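Local coordinates for protein putative glutathione S-transferase (Corynebacterium glutamicum, PDB 3M1G) that probably acts as a glutathione transferase of the ECM4-like, omega-related group, joining a thioredoxin-like N-terminal domain to a helical C-terminal domain, at residues Val65-Ala73 / Thr292-Tyr302; Ile89-His98 / Ile136-Glu144. One frame throughout, in Å; residues are numbered along the deposited sequence.

Contacts 1 and 2 meet in the thioredoxin-like domain and show how chemistry follows place in the fold. Contact 1 is buried: the turn after strand 62-66, with the predicted nucleophile Cys70, lies against helix 295-305 of the C-terminal domain. An alanine methyl, the Arg68 chain and three waters make up much of that interface, and no direct hydrogen bond crosses it. Contact 2, within the N-terminal domain, is partly buried; strands 90-93 and 140-143 flank strand 62-66 in one sheet, and direct bonds join the ends of their segments. Strand 62-66 links the two: Val65 N lies 2.8 Å from Ala140 O, a probable hydrogen bond. Pro96 packs on His301 as a second meeting point.

Contact 1: residues Val65-Ala73 / Thr292-Tyr302; sequences VAARACPWA and TTDFTEIKQHY
Ala69 and Ile298 bring the turn 67-70 and helix 295-302 together with their CA atoms 4.1 Å apart, an approach that a side chain no larger than a methyl permits. Ala69 CB rests on the helix between the Glu297 carbonyl and His301, meeting His301 CB at 3.3 Å. The imidazole of His301 leads on to Asp99, to which its NE2 is hydrogen-bonded. At the next residue of the helix, Tyr302, Ala69 O lies at the ring edge near its plane, 3.7 Å from Tyr302 CE1, while Tyr302 OH reaches Pro71 CD at 3.4 Å and is hydrogen-bonded to Tyr201. CB and CG of Arg68 lie against Glu297 OE1, CG at 3.3 Å; beyond them the chain bends at chi2 (-67°) and carries the guanidinium toward Thr292. There water 2 sits in the guanidinium plane, accepting from Arg68 NH1 (2.9 Å) and donating to Thr292 O. Water 3 donates to Arg68 O and Thr292 O and accepts from Asp294 N, the N-cap residue of the helix. On the other side of the domain boundary Cys70 is itself an N-cap, with SG accepting from Ala73 N at 3.5 Å. A methyl-sized join, water-bridged on the Arg68 side, thus sets the turn of Cys70, the predicted nucleophile, against the helix of Tyr302, a predicted active-site tyrosine.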
ATOM      1  N   VAL A  65     -23.449  21.485   5.827  1.00 21.95           N
ATOM      2  CA  VAL A  65     -22.121  21.755   6.337  1.00 22.66           C
ATOM      3  C   VAL A  65     -21.408  20.416   6.204  1.00 23.33           C
ATOM      4  O   VAL A  65     -21.836  19.415   6.781  1.00 22.52           O
ATOM      5  CB  VAL A  65     -22.117  22.247   7.789  1.00 22.67           C
ATOM      6  CG1 VAL A  65     -20.605  22.369   8.324  1.00 24.07           C
ATOM      7  CG2 VAL A  65     -22.869  23.604   7.916  1.00 22.78           C
ATOM      8  N   ALA A  66     -20.375  20.400   5.373  1.00 23.65           N
ATOM      9  CA  ALA A  66     -19.682  19.172   5.002  1.00 24.51           C
ATOM     10  C   ALA A  66     -18.156  19.358   5.084  1.00 25.30           C
ATOM     11  O   ALA A  66     -17.658  20.462   5.399  1.00 26.52           O
ATOM     12  CB  ALA A  66     -20.116  18.751   3.579  1.00 24.00           C
ATOM     13  N   ALA A  67     -17.404  18.285   4.864  1.00 25.00           N
ATOM     14  CA  ALA A  67     -15.936  18.370   4.773  1.00 24.88           C
ATOM     15  C   ALA A  67     -15.525  17.493   3.609  1.00 24.15           C
ATOM     16  O   ALA A  67     -16.016  16.351   3.479  1.00 24.08           O
ATOM     17  CB  ALA A  67     -15.260  17.875   6.091  1.00 24.78           C
ATOM     18  N   ARG A  68     -14.621  17.992   2.778  1.00 23.50           N
ATOM     19  CA  ARG A  68     -14.110  17.210   1.639  1.00 23.82           C
ATOM     20  C   ARG A  68     -13.510  15.871   2.033  1.00 23.02           C
ATOM     21  O   ARG A  68     -13.680  14.889   1.332  1.00 23.70           O
ATOM     22  CB  ARG A  68     -13.044  18.005   0.874  1.00 24.85           C
ATOM     23  CG  ARG A  68     -13.559  19.243   0.169  1.00 28.49           C
ATOM     24  CD  ARG A  68     -14.527  18.859  -0.994  1.00 33.19           C
ATOM     25  NE  ARG A  68     -14.898  20.057  -1.743  1.00 37.68           N
ATOM     26  CZ  ARG A  68     -16.002  20.198  -2.478  1.00 42.12           C
ATOM     27  NH1 ARG A  68     -16.904  19.212  -2.587  1.00 39.70           N
ATOM     28  NH2 ARG A  68     -16.224  21.359  -3.093  1.00 45.10           N
ATOM     29  N   ALA A  69     -12.826  15.822   3.166  1.00 23.07           N
ATOM     30  CA  ALA A  69     -12.094  14.600   3.559  1.00 23.21           C
ATOM     31  C   ALA A  69     -12.989  13.491   4.090  1.00 22.83           C
ATOM     32  O   ALA A  69     -12.632  12.325   4.046  1.00 23.43           O
ATOM     33  CB  ALA A  69     -10.992  14.953   4.622  1.00 22.11           C
ATOM     34  N   CYS A  70     -14.143  13.858   4.607  1.00 22.48           N
ATOM     35  CA  CYS A  70     -14.982  12.957   5.382  1.00 23.26           C
ATOM     36  C   CYS A  70     -15.893  12.150   4.453  1.00 22.62           C
ATOM     37  O   CYS A  70     -16.666  12.744   3.701  1.00 22.24           O
ATOM     38  CB  CYS A  70     -15.837  13.795   6.370  1.00 24.29           C
ATOM     39  SG  CYS A  70     -17.120  12.831   7.241  1.00 28.15           S
ATOM     40  N   PRO A  71     -15.815  10.807   4.499  1.00 21.62           N
ATOM     41  CA  PRO A  71     -16.674   9.992   3.620  1.00 21.70           C
ATOM     42  C   PRO A  71     -18.199  10.079   3.891  1.00 22.89           C
ATOM     43  O   PRO A  71     -19.013  10.004   2.962  1.00 21.78           O
ATOM     44  CB  PRO A  71     -16.167   8.561   3.856  1.00 21.86           C
ATOM     45  CG  PRO A  71     -15.530   8.595   5.244  1.00 21.65           C
ATOM     46  CD  PRO A  71     -14.951   9.976   5.378  1.00 21.48           C
ATOM     47  N   TRP A  72     -18.572  10.234   5.153  1.00 22.26           N
ATOM     48  CA  TRP A  72     -19.962  10.353   5.498  1.00 22.66           C
ATOM     49  C   TRP A  72     -20.530  11.638   4.894  1.00 21.95           C
ATOM     50  O   TRP A  72     -21.620  11.636   4.330  1.00 21.00           O
ATOM     51  CB  TRP A  72     -20.138  10.331   7.018  1.00 23.02           C
ATOM     52  CG  TRP A  72     -19.255   9.368   7.716  1.00 25.91           C
ATOM     53  CD1 TRP A  72     -18.088   9.662   8.431  1.00 28.54           C
ATOM     54  CD2 TRP A  72     -19.384   7.941   7.741  1.00 26.80           C
ATOM     55  NE1 TRP A  72     -17.517   8.487   8.894  1.00 27.93           N
ATOM     56  CE2 TRP A  72     -18.294   7.428   8.508  1.00 28.98           C
ATOM     57  CE3 TRP A  72     -20.307   7.050   7.211  1.00 27.92           C
ATOM     58  CZ2 TRP A  72     -18.127   6.060   8.750  1.00 29.72           C
ATOM     59  CZ3 TRP A  72     -20.144   5.691   7.449  1.00 29.67           C
ATOM     60  CH2 TRP A  72     -19.056   5.207   8.214  1.00 30.08           C
ATOM     61  N   ALA A  73     -19.781  12.726   5.007  1.00 20.63           N
ATOM     62  CA  ALA A  73     -20.150  13.982   4.374  1.00 20.18           C
ATOM     63  C   ALA A  73     -20.159  13.899   2.872  1.00 20.81           C
ATOM     64  O   ALA A  73     -21.020  14.515   2.202  1.00 20.97           O
ATOM     65  CB  ALA A  73     -19.209  15.134   4.833  1.00 19.48           C
ATOM     66  N   THR A 292     -16.596  15.943  -7.042  1.00 21.33           N
ATOM     67  CA  THR A 292     -16.661  16.347  -5.651  1.00 20.75           C
ATOM     68  C   THR A 292     -15.516  15.684  -4.807  1.00 21.69           C
ATOM     69  O   THR A 292     -15.534  15.748  -3.551  1.00 21.04           O
ATOM     70  CB  THR A 292     -18.019  16.027  -5.053  1.00 21.35           C
ATOM     71  OG1 THR A 292     -18.249  14.608  -5.037  1.00 20.89           O
ATOM     72  CG2 THR A 292     -19.194  16.732  -5.873  1.00 19.32           C
ATOM     73  N   THR A 293     -14.565  15.032  -5.491  1.00 20.73           N
ATOM     74  CA  THR A 293     -13.511  14.255  -4.823  1.00 21.04           C
ATOM     75  C   THR A 293     -12.199  15.039  -4.898  1.00 21.32           C
ATOM     76  O   THR A 293     -11.659  15.237  -6.000  1.00 20.87           O
ATOM     77  CB  THR A 293     -13.339  12.881  -5.476  1.00 22.18           C
ATOM     78  OG1 THR A 293     -14.584  12.179  -5.434  1.00 20.69           O
ATOM     79  CG2 THR A 293     -12.248  12.025  -4.757  1.00 19.68           C
ATOM     80  N   ASP A 294     -11.731  15.509  -3.741  1.00 21.15           N
ATOM     81  CA  ASP A 294     -10.471  16.254  -3.638  1.00 21.75           C
ATOM     82  C   ASP A 294      -9.430  15.369  -2.947  1.00 21.91           C
ATOM     83  O   ASP A 294      -9.426  15.222  -1.712  1.00 21.69           O
ATOM     84  CB  ASP A 294     -10.676  17.575  -2.887  1.00 20.98           C
ATOM     85  CG  ASP A 294      -9.430  18.491  -2.917  1.00 24.51           C
ATOM     86  OD1 ASP A 294      -8.316  17.942  -2.882  1.00 24.35           O
ATOM     87  OD2 ASP A 294      -9.593  19.755  -2.963  1.00 25.13           O
ATOM     88  N   PHE A 295      -8.564  14.767  -3.754  1.00 21.90           N
ATOM     89  CA  PHE A 295      -7.612  13.781  -3.233  1.00 22.18           C
ATOM     90  C   PHE A 295      -6.585  14.405  -2.291  1.00 22.69           C
ATOM     91  O   PHE A 295      -6.167  13.766  -1.327  1.00 23.58           O
ATOM     92  CB  PHE A 295      -6.918  13.037  -4.364  1.00 21.83           C
ATOM     93  CG  PHE A 295      -7.800  12.054  -5.075  1.00 20.69           C
ATOM     94  CD1 PHE A 295      -8.152  10.872  -4.475  1.00 20.90           C
ATOM     95  CD2 PHE A 295      -8.252  12.306  -6.362  1.00 19.49           C
ATOM     96  CE1 PHE A 295      -8.932   9.953  -5.138  1.00 19.78           C
ATOM     97  CE2 PHE A 295      -9.027  11.417  -7.022  1.00 19.79           C
ATOM     98  CZ  PHE A 295      -9.374  10.215  -6.408  1.00 22.28           C
ATOM     99  N   THR A 296      -6.215  15.659  -2.540  1.00 23.35           N
ATOM    100  CA  THR A 296      -5.271  16.363  -1.664  1.00 23.58           C
ATOM    101  C   THR A 296      -5.835  16.579  -0.280  1.00 23.33           C
ATOM    102  O   THR A 296      -5.155  16.319   0.696  1.00 22.00           O
ATOM    103  CB  THR A 296      -4.821  17.700  -2.272  1.00 23.12           C
ATOM    104  OG1 THR A 296      -4.179  17.429  -3.517  1.00 22.37           O
ATOM    105  CG2 THR A 296      -3.840  18.465  -1.346  1.00 25.52           C
ATOM    106  N   GLU A 297      -7.091  17.039  -0.185  1.00 23.96           N
ATOM    107  CA  GLU A 297      -7.680  17.288   1.125  1.00 24.00           C
ATOM    108  C   GLU A 297      -7.978  15.992   1.826  1.00 22.83           C
ATOM    109  O   GLU A 297      -7.851  15.913   3.043  1.00 24.44           O
ATOM    110  CB  GLU A 297      -8.944  18.159   1.034  1.00 24.97           C
ATOM    111  CG  GLU A 297      -8.565  19.581   0.672  1.00 29.42           C
ATOM    112  CD  GLU A 297      -9.640  20.617   0.891  1.00 34.82           C
ATOM    113  OE1 GLU A 297     -10.696  20.296   1.459  1.00 37.04           O
ATOM    114  OE2 GLU A 297      -9.391  21.788   0.513  1.00 40.03           O
ATOM    115  N   ILE A 298      -8.361  14.968   1.093  1.00 21.40           N
ATOM    116  CA  ILE A 298      -8.527  13.631   1.708  1.00 21.70           C
ATOM    117  C   ILE A 298      -7.189  13.183   2.365  1.00 22.03           C
ATOM    118  O   ILE A 298      -7.150  12.923   3.575  1.00 22.38           O
ATOM    119  CB  ILE A 298      -9.024  12.601   0.665  1.00 21.78           C
ATOM    120  CG1 ILE A 298     -10.482  12.887   0.274  1.00 23.02           C
ATOM    121  CG2 ILE A 298      -8.841  11.121   1.142  1.00 20.68           C
ATOM    122  CD1 ILE A 298     -10.923  12.168  -1.004  1.00 20.66           C
ATOM    123  N   LYS A 299      -6.102  13.147   1.591  1.00 21.26           N
ATOM    124  CA  LYS A 299      -4.808  12.639   2.111  1.00 21.36           C
ATOM    125  C   LYS A 299      -4.233  13.511   3.221  1.00 22.10           C
ATOM    126  O   LYS A 299      -3.733  13.021   4.238  1.00 21.13           O
ATOM    127  CB  LYS A 299      -3.786  12.498   0.981  1.00 20.78           C
ATOM    128  CG  LYS A 299      -4.128  11.411  -0.053  1.00 21.56           C
ATOM    129  CD  LYS A 299      -3.197  11.484  -1.266  1.00 21.66           C
ATOM    130  CE  LYS A 299      -1.759  11.028  -0.947  1.00 21.50           C
ATOM    131  NZ  LYS A 299      -0.849  11.341  -2.074  1.00 21.21           N
ATOM    132  N   GLN A 300      -4.306  14.833   3.040  1.00 23.47           N
ATOM    133  CA  GLN A 300      -3.821  15.732   4.074  1.00 23.74           C
ATOM    134  C   GLN A 300      -4.562  15.531   5.400  1.00 24.47           C
ATOM    135  O   GLN A 300      -3.941  15.517   6.481  1.00 24.84           O
ATOM    136  CB  GLN A 300      -3.927  17.179   3.615  1.00 24.42           C
ATOM    137  CG  GLN A 300      -2.863  17.489   2.573  1.00 26.47           C
ATOM    138  CD  GLN A 300      -2.913  18.933   2.138  1.00 30.34           C
ATOM    139  OE1 GLN A 300      -3.827  19.631   2.482  1.00 31.69           O
ATOM    140  NE2 GLN A 300      -1.930  19.372   1.387  1.00 32.92           N
ATOM    141  N   HIS A 301      -5.871  15.349   5.341  1.00 24.47           N
ATOM    142  CA  HIS A 301      -6.630  15.238   6.576  1.00 25.20           C
ATOM    143  C   HIS A 301      -6.182  14.005   7.371  1.00 24.62           C
ATOM    144  O   HIS A 301      -5.860  14.078   8.546  1.00 24.86           O
ATOM    145  CB  HIS A 301      -8.125  15.145   6.333  1.00 26.03           C
ATOM    146  CG  HIS A 301      -8.882  14.767   7.569  1.00 27.36           C
ATOM    147  ND1 HIS A 301      -9.109  15.659   8.594  1.00 27.73           N
ATOM    148  CD2 HIS A 301      -9.377  13.576   7.986  1.00 28.89           C
ATOM    149  CE1 HIS A 301      -9.717  15.034   9.589  1.00 27.84           C
ATOM    150  NE2 HIS A 301      -9.891  13.772   9.247  1.00 27.64           N
ATOM    151  N   TYR A 302      -6.131  12.871   6.714  1.00 24.18           N
ATOM    152  CA  TYR A 302      -5.881  11.634   7.440  1.00 23.93           C
ATOM    153  C   TYR A 302      -4.439  11.590   7.935  1.00 22.68           C
ATOM    154  O   TYR A 302      -4.188  11.317   9.111  1.00 21.93           O
ATOM    155  CB  TYR A 302      -6.179  10.433   6.537  1.00 24.30           C
ATOM    156  CG  TYR A 302      -7.634  10.114   6.436  1.00 26.46           C
ATOM    157  CD1 TYR A 302      -8.433  10.732   5.480  1.00 29.36           C
ATOM    158  CD2 TYR A 302      -8.228   9.210   7.308  1.00 27.77           C
ATOM    159  CE1 TYR A 302      -9.772  10.444   5.371  1.00 28.60           C
ATOM    160  CE2 TYR A 302      -9.578   8.910   7.226  1.00 30.53           C
ATOM    161  CZ  TYR A 302     -10.361   9.556   6.258  1.00 30.88           C
ATOM    162  OH  TYR A 302     -11.708   9.259   6.126  1.00 32.53           O
TER
HETATM  163  O   HOH W   1     -11.881  20.927  -2.934  1.00 23.47           O
HETATM  164  O   HOH W   2     -16.980  16.524  -1.383  1.00 23.67           O
HETATM  165  O   HOH W   3     -13.690  14.998  -1.528  1.00 27.12           O

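Contact 2: residues Ile89-His98 / Ile136-Glu144; sequences ISLGLTGPTH and ITVPALVEE
Thr97 and His98 face Thr137 and Val138 at one end of this contact, while Ser90 meets Glu144 at the other. Thr97 OG1 stands between its backbone N and carbonyl carbon (chi1 56°), which turns the hydroxyl to Val138 N; the N-H arrives nearly straight, at 2.9 Å and 168°. Water 5 accepts from Thr97 N and donates to Val138 O. The His98 side chain crosses that of Thr137 at about a right angle, with CE1 3.4 Å from Thr137 CG2, and Pro139 CD comes to the ring edge near its plane. Water 6 lies in the ring plane at His98 NE2 (2.9 Å) and donates to Pro139 O; the peptide bond before this proline is cis. Trp72 and Tyr154 add edge-to-face ring contacts to His98. At the far end Ser90 OG donates to Glu144 OE2 on its anti lone pair, at 2.5 Å. Next to Ser90, Ile89 CG2 meets Leu141 CD2 at 4.0 Å. The cis-proline loop is a hallmark of the thioredoxin fold; here bonds tie it to Thr97, and water 6 and the flanking rings help place the His98 imidazole about 5 Å, nearest atoms, from the Cys70 side chain.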
ATOM      1  N   ILE A  89     -30.212  24.524  -1.285  1.00 20.17           N
ATOM      2  CA  ILE A  89     -29.522  24.298  -0.021  1.00 20.40           C
ATOM      3  C   ILE A  89     -28.082  24.732  -0.247  1.00 21.34           C
ATOM      4  O   ILE A  89     -27.405  24.274  -1.196  1.00 21.49           O
ATOM      5  CB  ILE A  89     -29.529  22.812   0.370  1.00 20.58           C
ATOM      6  CG1 ILE A  89     -30.959  22.295   0.543  1.00 20.84           C
ATOM      7  CG2 ILE A  89     -28.667  22.521   1.625  1.00 19.50           C
ATOM      8  CD1 ILE A  89     -31.052  20.706   0.600  1.00 18.74           C
ATOM      9  N   SER A  90     -27.605  25.644   0.596  1.00 22.20           N
ATOM     10  CA  SER A  90     -26.252  26.186   0.448  1.00 22.98           C
ATOM     11  C   SER A  90     -25.232  25.195   1.016  1.00 23.89           C
ATOM     12  O   SER A  90     -25.603  24.196   1.641  1.00 23.54           O
ATOM     13  CB  SER A  90     -26.129  27.556   1.139  1.00 22.73           C
ATOM     14  OG  SER A  90     -26.354  27.441   2.539  1.00 23.54           O
ATOM     15  N   LEU A  91     -23.951  25.481   0.803  1.00 24.87           N
ATOM     16  CA  LEU A  91     -22.858  24.541   1.150  1.00 26.31           C
ATOM     17  C   LEU A  91     -21.789  25.284   1.939  1.00 27.78           C
ATOM     18  O   LEU A  91     -21.304  26.320   1.492  1.00 27.07           O
ATOM     19  CB  LEU A  91     -22.194  23.935  -0.084  1.00 25.40           C
ATOM     20  CG  LEU A  91     -21.099  22.892   0.182  1.00 26.59           C
ATOM     21  CD1 LEU A  91     -21.699  21.614   0.826  1.00 23.08           C
ATOM     22  CD2 LEU A  91     -20.326  22.536  -1.093  1.00 23.45           C
ATOM     23  N   GLY A  92     -21.487  24.765   3.125  1.00 29.29           N
ATOM     24  CA  GLY A  92     -20.346  25.211   3.913  1.00 31.64           C
ATOM     25  C   GLY A  92     -19.331  24.064   4.027  1.00 32.77           C
ATOM     26  O   GLY A  92     -19.701  22.939   4.321  1.00 32.48           O
ATOM     27  N   LEU A  93     -18.066  24.352   3.761  1.00 35.19           N
ATOM     28  CA  LEU A  93     -16.977  23.368   3.896  1.00 37.15           C
ATOM     29  C   LEU A  93     -16.136  23.642   5.156  1.00 38.52           C
ATOM     30  O   LEU A  93     -15.737  24.783   5.383  1.00 39.41           O
ATOM     31  CB  LEU A  93     -16.120  23.387   2.644  1.00 37.10           C
ATOM     32  CG  LEU A  93     -16.900  22.956   1.403  1.00 35.87           C
ATOM     33  CD1 LEU A  93     -16.107  23.289   0.159  1.00 35.71           C
ATOM     34  CD2 LEU A  93     -17.274  21.476   1.427  1.00 33.75           C
ATOM     35  N   THR A  94     -15.905  22.599   5.962  0.50 39.17           N
ATOM     36  CA  THR A  94     -15.180  22.684   7.249  0.50 39.89           C
ATOM     37  C   THR A  94     -14.304  21.444   7.407  0.50 40.67           C
ATOM     38  O   THR A  94     -14.036  20.761   6.416  0.50 40.24           O
ATOM     39  CB  THR A  94     -16.152  22.731   8.455  0.50 40.23           C
ATOM     40  OG1 THR A  94     -15.433  23.030   9.664  0.50 39.30           O
ATOM     41  CG2 THR A  94     -16.872  21.384   8.619  0.50 40.22           C
ATOM     42  N   GLY A  95     -13.822  21.179   8.631  1.00 41.52           N
ATOM     43  CA  GLY A  95     -13.101  19.906   8.959  1.00 42.62           C
ATOM     44  C   GLY A  95     -13.917  18.702   9.482  1.00 43.87           C
ATOM     45  O   GLY A  95     -14.971  18.875  10.106  1.00 44.26           O
ATOM     46  N   PRO A  96     -13.431  17.461   9.242  1.00 45.24           N
ATOM     47  CA  PRO A  96     -14.164  16.260   9.725  1.00 46.15           C
ATOM     48  C   PRO A  96     -14.286  16.122  11.252  1.00 47.38           C
ATOM     49  O   PRO A  96     -13.505  16.728  12.002  1.00 47.15           O
ATOM     50  CB  PRO A  96     -13.348  15.077   9.152  1.00 46.32           C
ATOM     51  CG  PRO A  96     -12.658  15.647   7.938  1.00 45.75           C
ATOM     52  CD  PRO A  96     -12.335  17.095   8.315  1.00 45.38           C
ATOM     53  N   THR A  97     -15.258  15.318  11.695  1.00 48.57           N
ATOM     54  CA  THR A  97     -15.481  15.087  13.136  1.00 49.25           C
ATOM     55  C   THR A  97     -15.682  13.607  13.529  1.00 50.54           C
ATOM     56  O   THR A  97     -15.318  13.234  14.648  1.00 50.03           O
ATOM     57  CB  THR A  97     -16.685  15.947  13.671  1.00 49.83           C
ATOM     58  OG1 THR A  97     -17.860  15.659  12.897  1.00 47.19           O
ATOM     59  CG2 THR A  97     -16.356  17.484  13.626  1.00 47.93           C
ATOM     60  N   HIS A  98     -16.250  12.781  12.635  1.00 51.86           N
ATOM     61  CA  HIS A  98     -16.559  11.372  12.942  1.00 53.53           C
ATOM     62  C   HIS A  98     -15.320  10.453  13.005  1.00 54.53           C
ATOM     63  O   HIS A  98     -15.406   9.375  13.583  1.00 55.05           O
ATOM     64  CB  HIS A  98     -17.531  10.747  11.906  1.00 54.09           C
ATOM     65  CG  HIS A  98     -18.958  11.247  11.969  1.00 55.88           C
ATOM     66  ND1 HIS A  98     -19.775  11.074  13.071  1.00 57.62           N
ATOM     67  CD2 HIS A  98     -19.731  11.846  11.024  1.00 56.70           C
ATOM     68  CE1 HIS A  98     -20.970  11.591  12.820  1.00 57.63           C
ATOM     69  NE2 HIS A  98     -20.971  12.062  11.583  1.00 56.03           N
ATOM     70  N   ILE A 136     -19.232  21.750  15.670  1.00 45.34           N
ATOM     71  CA  ILE A 136     -20.332  20.839  15.304  1.00 44.57           C
ATOM     72  C   ILE A 136     -19.912  19.584  14.491  1.00 43.32           C
ATOM     73  O   ILE A 136     -18.959  19.595  13.693  1.00 43.33           O
ATOM     74  CB  ILE A 136     -21.511  21.571  14.551  1.00 45.21           C
ATOM     75  CG1 ILE A 136     -21.136  21.922  13.091  1.00 45.57           C
ATOM     76  CG2 ILE A 136     -22.020  22.808  15.347  1.00 45.76           C
ATOM     77  CD1 ILE A 136     -22.366  22.117  12.186  1.00 43.22           C
ATOM     78  N   THR A 137     -20.662  18.509  14.714  1.00 41.69           N
ATOM     79  CA  THR A 137     -20.558  17.271  13.927  1.00 40.58           C
ATOM     80  C   THR A 137     -20.951  17.480  12.440  1.00 38.64           C
ATOM     81  O   THR A 137     -21.959  18.139  12.138  1.00 36.86           O
ATOM     82  CB  THR A 137     -21.471  16.170  14.540  1.00 40.80           C
ATOM     83  OG1 THR A 137     -21.200  16.045  15.943  1.00 42.20           O
ATOM     84  CG2 THR A 137     -21.265  14.828  13.850  1.00 40.41           C
ATOM     85  N   VAL A 138     -20.136  16.906  11.551  1.00 36.18           N
ATOM     86  CA  VAL A 138     -20.302  16.978  10.101  1.00 35.08           C
ATOM     87  C   VAL A 138     -20.552  15.570   9.554  1.00 32.12           C
ATOM     88  O   VAL A 138     -19.996  14.614  10.087  1.00 32.49           O
ATOM     89  CB  VAL A 138     -19.013  17.574   9.474  1.00 35.85           C
ATOM     90  CG1 VAL A 138     -18.908  17.241   7.999  1.00 38.66           C
ATOM     91  CG2 VAL A 138     -18.935  19.083   9.717  1.00 37.77           C
ATOM     92  N   PRO A 139     -21.397  15.413   8.511  1.00 28.56           N
ATOM     93  CA  PRO A 139     -22.225  16.426   7.850  1.00 27.22           C
ATOM     94  C   PRO A 139     -23.414  16.809   8.722  1.00 25.46           C
ATOM     95  O   PRO A 139     -23.851  16.010   9.542  1.00 25.30           O
ATOM     96  CB  PRO A 139     -22.722  15.722   6.587  1.00 26.66           C
ATOM     97  CG  PRO A 139     -22.772  14.257   6.960  1.00 27.00           C
ATOM     98  CD  PRO A 139     -21.674  14.066   8.000  1.00 27.89           C
ATOM     99  N   ALA A 140     -23.906  18.024   8.514  1.00 24.13           N
ATOM    100  CA  ALA A 140     -25.082  18.541   9.189  1.00 23.89           C
ATOM    101  C   ALA A 140     -25.865  19.457   8.268  1.00 23.58           C
ATOM    102  O   ALA A 140     -25.289  20.152   7.420  1.00 24.11           O
ATOM    103  CB  ALA A 140     -24.691  19.305  10.481  1.00 22.51           C
ATOM    104  N   LEU A 141     -27.189  19.457   8.444  1.00 23.25           N
ATOM    105  CA  LEU A 141     -28.034  20.517   7.869  1.00 23.28           C
ATOM    106  C   LEU A 141     -28.312  21.533   8.962  1.00 23.10           C
ATOM    107  O   LEU A 141     -28.695  21.174  10.089  1.00 21.55           O
ATOM    108  CB  LEU A 141     -29.325  19.938   7.267  1.00 22.88           C
ATOM    109  CG  LEU A 141     -29.162  19.103   5.990  1.00 24.67           C
ATOM    110  CD1 LEU A 141     -30.459  18.288   5.770  1.00 25.36           C
ATOM    111  CD2 LEU A 141     -28.896  20.075   4.826  1.00 27.96           C
ATOM    112  N   VAL A 142     -28.023  22.794   8.638  1.00 23.26           N
ATOM    113  CA  VAL A 142     -28.075  23.902   9.572  1.00 23.31           C
ATOM    114  C   VAL A 142     -29.064  24.969   9.072  1.00 23.75           C
ATOM    115  O   VAL A 142     -29.062  25.302   7.889  1.00 22.70           O
ATOM    116  CB  VAL A 142     -26.665  24.536   9.699  1.00 23.61           C
ATOM    117  CG1 VAL A 142     -26.686  25.732  10.579  1.00 25.27           C
ATOM    118  CG2 VAL A 142     -25.657  23.466  10.273  1.00 26.70           C
ATOM    119  N   GLU A 143     -29.898  25.490   9.968  1.00 23.65           N
ATOM    120  CA  GLU A 143     -30.778  26.597   9.620  1.00 24.37           C
ATOM    121  C   GLU A 143     -29.931  27.852   9.560  1.00 26.71           C
ATOM    122  O   GLU A 143     -29.387  28.252  10.593  1.00 27.80           O
ATOM    123  CB  GLU A 143     -31.924  26.747  10.631  1.00 23.97           C
ATOM    124  CG  GLU A 143     -32.813  27.958  10.345  1.00 22.42           C
ATOM    125  CD  GLU A 143     -34.007  28.074  11.254  1.00 24.29           C
ATOM    126  OE1 GLU A 143     -33.844  28.141  12.495  1.00 25.14           O
ATOM    127  OE2 GLU A 143     -35.132  28.165  10.716  1.00 21.54           O
ATOM    128  N   GLU A 144     -29.767  28.436   8.374  1.00 27.86           N
ATOM    129  CA  GLU A 144     -28.876  29.597   8.196  1.00 30.32           C
ATOM    130  C   GLU A 144     -29.162  30.777   9.129  1.00 30.86           C
ATOM    131  O   GLU A 144     -28.254  31.358   9.673  1.00 31.81           O
ATOM    132  CB  GLU A 144     -28.929  30.130   6.767  1.00 30.98           C
ATOM    133  CG  GLU A 144     -28.061  29.390   5.743  1.00 34.49           C
ATOM    134  CD  GLU A 144     -28.385  29.849   4.312  1.00 40.24           C
ATOM    135  OE1 GLU A 144     -29.011  30.916   4.179  1.00 45.57           O
ATOM    136  OE2 GLU A 144     -28.045  29.172   3.326  1.00 42.83           O
TER
HETATM  137  O   HOH W   4     -30.047  27.844   1.767  1.00 22.65           O
HETATM  138  O   HOH W   5     -17.196  13.915  10.239  1.00 40.33           O
HETATM  139  O   HOH W   6     -23.204  13.652  10.772  1.00 27.13           O